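Homoserine kinase (Listeria monocytogenes, PDB 3HUL) probably catalyses the ATP-dependent phosphorylation of L-homoserine to O-phospho-L-homoserine, the fourth step in making threonine from aspartate. Local coordinates at residues C155-K163 with I272-V281. Residues are numbered along the deposited sequence; the frame is centred on the assembly and turned at random.
Sequences CALIAFIPK and IDADVLLLDV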
# COMPACT_ATOMS: atom_id res chain seq x y z
N CYS A 155 5.31 10.81 -11.08
CA CYS A 155 5.06 12.25 -11.08
C CYS A 155 6.34 13.05 -11.28
O CYS A 155 7.33 12.82 -10.58
CB CYS A 155 4.42 12.69 -9.76
SG CYS A 155 3.79 14.39 -9.71
N ALA A 156 6.31 13.97 -12.25
CA ALA A 156 7.30 15.02 -12.33
C ALA A 156 6.70 16.39 -12.00
O ALA A 156 5.48 16.57 -12.02
CB ALA A 156 7.96 15.03 -13.71
N LEU A 157 7.54 17.34 -11.65
CA LEU A 157 7.02 18.66 -11.33
C LEU A 157 7.63 19.76 -12.21
O LEU A 157 8.83 19.77 -12.47
CB LEU A 157 7.24 18.98 -9.86
CG LEU A 157 6.43 18.14 -8.86
CD1 LEU A 157 7.23 16.87 -8.49
CD2 LEU A 157 6.13 18.97 -7.66
N ILE A 158 6.79 20.66 -12.68
CA ILE A 158 7.29 21.83 -13.37
C ILE A 158 7.10 23.03 -12.47
O ILE A 158 5.98 23.38 -12.11
CB ILE A 158 6.61 22.04 -14.74
CG1 ILE A 158 7.13 21.03 -15.77
CG2 ILE A 158 6.86 23.44 -15.24
CD1 ILE A 158 6.35 19.74 -15.80
N ALA A 159 8.21 23.66 -12.11
CA ALA A 159 8.20 24.77 -11.17
C ALA A 159 8.34 26.09 -11.92
O ALA A 159 9.30 26.30 -12.67
CB ALA A 159 9.34 24.61 -10.18
N PHE A 160 7.38 26.99 -11.70
CA PHE A 160 7.56 28.38 -12.10
C PHE A 160 8.19 29.10 -10.93
O PHE A 160 7.51 29.40 -9.94
CB PHE A 160 6.22 29.04 -12.38
CG PHE A 160 5.59 28.64 -13.66
CD1 PHE A 160 5.69 29.46 -14.77
CD2 PHE A 160 4.84 27.46 -13.75
CE1 PHE A 160 5.06 29.11 -15.96
CE2 PHE A 160 4.22 27.10 -14.93
CZ PHE A 160 4.34 27.93 -16.05
N ILE A 161 9.48 29.38 -11.03
CA ILE A 161 10.19 30.05 -9.97
C ILE A 161 10.39 31.54 -10.31
O ILE A 161 11.26 31.87 -11.13
CB ILE A 161 11.51 29.34 -9.71
CG1 ILE A 161 11.24 27.89 -9.28
CG2 ILE A 161 12.36 30.12 -8.68
CD1 ILE A 161 12.43 27.03 -9.32
N PRO A 162 9.57 32.44 -9.70
CA PRO A 162 9.78 33.87 -9.93
C PRO A 162 10.79 34.42 -8.92
O PRO A 162 11.37 33.67 -8.13
CB PRO A 162 8.41 34.47 -9.65
CG PRO A 162 7.84 33.57 -8.55
CD PRO A 162 8.55 32.21 -8.66
N LYS A 163 11.00 35.73 -8.98
CA LYS A 163 11.84 36.46 -8.03
C LYS A 163 11.19 36.42 -6.66
O LYS A 163 9.97 36.21 -6.56
CB LYS A 163 11.94 37.93 -8.50
CG LYS A 163 12.56 38.08 -9.91
CD LYS A 163 14.04 37.75 -9.85
CE LYS A 163 14.76 38.12 -11.13
NZ LYS A 163 16.18 37.70 -11.01
N ILE A 272 5.93 33.99 -19.02
CA ILE A 272 5.64 34.51 -17.71
C ILE A 272 7.01 34.82 -17.12
O ILE A 272 8.01 34.18 -17.45
CB ILE A 272 4.81 33.47 -16.90
CG1 ILE A 272 3.40 33.37 -17.48
CG2 ILE A 272 4.73 33.82 -15.42
CD1 ILE A 272 2.69 32.07 -17.18
N ASP A 273 7.06 35.84 -16.28
CA ASP A 273 8.31 36.26 -15.66
C ASP A 273 8.73 35.30 -14.54
O ASP A 273 8.54 35.59 -13.34
CB ASP A 273 8.19 37.70 -15.15
CG ASP A 273 9.54 38.30 -14.81
OD1 ASP A 273 10.58 37.74 -15.23
OD2 ASP A 273 9.55 39.33 -14.11
N ALA A 274 9.30 34.16 -14.93
CA ALA A 274 9.77 33.15 -13.99
C ALA A 274 10.57 32.11 -14.74
O ALA A 274 10.29 31.84 -15.90
CB ALA A 274 8.58 32.47 -13.29
N ASP A 275 11.57 31.53 -14.09
CA ASP A 275 12.27 30.40 -14.65
C ASP A 275 11.33 29.19 -14.56
O ASP A 275 10.62 28.99 -13.56
CB ASP A 275 13.57 30.16 -13.90
CG ASP A 275 14.56 31.33 -14.05
OD1 ASP A 275 14.68 31.88 -15.18
OD2 ASP A 275 15.22 31.69 -13.05
N VAL A 276 11.30 28.41 -15.62
CA VAL A 276 10.52 27.18 -15.65
C VAL A 276 11.48 26.01 -15.53
O VAL A 276 12.28 25.75 -16.44
CB VAL A 276 9.72 27.06 -16.92
CG1 VAL A 276 8.85 25.82 -16.85
CG2 VAL A 276 8.85 28.34 -17.10
N LEU A 277 11.41 25.32 -14.39
CA LEU A 277 12.38 24.28 -14.05
C LEU A 277 11.70 22.93 -13.93
O LEU A 277 10.56 22.84 -13.53
CB LEU A 277 13.11 24.62 -12.75
CG LEU A 277 14.51 25.24 -12.86
CD1 LEU A 277 14.52 26.58 -13.61
CD2 LEU A 277 15.12 25.41 -11.45
N LEU A 278 12.42 21.88 -14.28
CA LEU A 278 11.91 20.52 -14.16
C LEU A 278 12.47 19.89 -12.89
O LEU A 278 13.69 19.82 -12.68
CB LEU A 278 12.23 19.70 -15.41
CG LEU A 278 11.67 18.29 -15.64
CD1 LEU A 278 10.21 18.15 -15.28
CD2 LEU A 278 11.87 17.90 -17.11
N LEU A 279 11.57 19.46 -12.02
CA LEU A 279 12.00 18.82 -10.77
C LEU A 279 11.43 17.43 -10.68
O LEU A 279 10.37 17.18 -11.22
CB LEU A 279 11.52 19.65 -9.58
CG LEU A 279 11.63 21.17 -9.66
CD1 LEU A 279 10.93 21.77 -8.48
CD2 LEU A 279 13.09 21.65 -9.73
N ASP A 280 12.13 16.54 -9.98
CA ASP A 280 11.58 15.25 -9.64
C ASP A 280 11.32 15.15 -8.13
O ASP A 280 11.83 15.96 -7.34
CB ASP A 280 12.53 14.13 -10.10
CG ASP A 280 12.55 13.97 -11.63
OD1 ASP A 280 11.49 13.73 -12.24
OD2 ASP A 280 13.63 14.07 -12.21
N VAL A 281 10.54 14.14 -7.74
CA VAL A 281 10.42 13.72 -6.34
C VAL A 281 11.78 13.21 -5.90
O VAL A 281 12.38 12.40 -6.60
CB VAL A 281 9.32 12.63 -6.14
CG1 VAL A 281 9.32 12.06 -4.73
CG2 VAL A 281 7.90 13.19 -6.52
O HOH W 1 9.65 12.54 -9.95
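The carbonyl O of Leu157 takes an almost straight hydrogen bond (177°) from Leu279 N at 2.8 Å, and Leu278 CA adds a C-H...O contact beside it. Leu157, Ala159 and Ile161 each exchange a reciprocal pair of backbone bonds with Leu279, Leu277 and Asp275 respectively, making strands 156-161 and 275-280 antiparallel neighbours. The last of these bonds, Asp275 N to Ile161 O, is the most bent, with its donor above the carbonyl plane.

Side chains alternate between two faces. On one, Val276 divides its two methyls: CG1, anti to the backbone N (chi1 -176°), presses on Ile158 CG2 at a tight 3.5 Å, while CG2 lies 4.0 Å from Phe160 CE1. A beta-branched valine suits an extended strand and offers a methyl to each neighbour. The Phe160 ring also has Ala274 CB at its edge, near the ring plane, and Ile272 CD1 4.0 Å from Phe160 CE1, the side chains of Phe160 and Ile272 crossing at about a right angle. Helices 227-235 and 260-268 pack on this face, through Ile230 on Phe160 and Leu267 on Ile158, in keeping with the apolar residues Ile158, Phe160 and Val276.

The other face carries Ala159, whose small methyl leaves room for Leu279 to lean over it, CD1 to CB 3.7 Å. Further along, Ile161 CD1 meets Leu277 CD2 at 3.8 Å, and the Ile161 side chain lies close to Pro81 of the predicted ATP-binding site. Asp275 is exposed, as suits a carboxylate on a strand that is outermost within the chain.

With strands 241-244 and 251-255 the pair forms an antiparallel sheet of order 2-3-1-4, where first and last strands lie together: the ferredoxin-like topology of the GHMP kinase C-terminal domain.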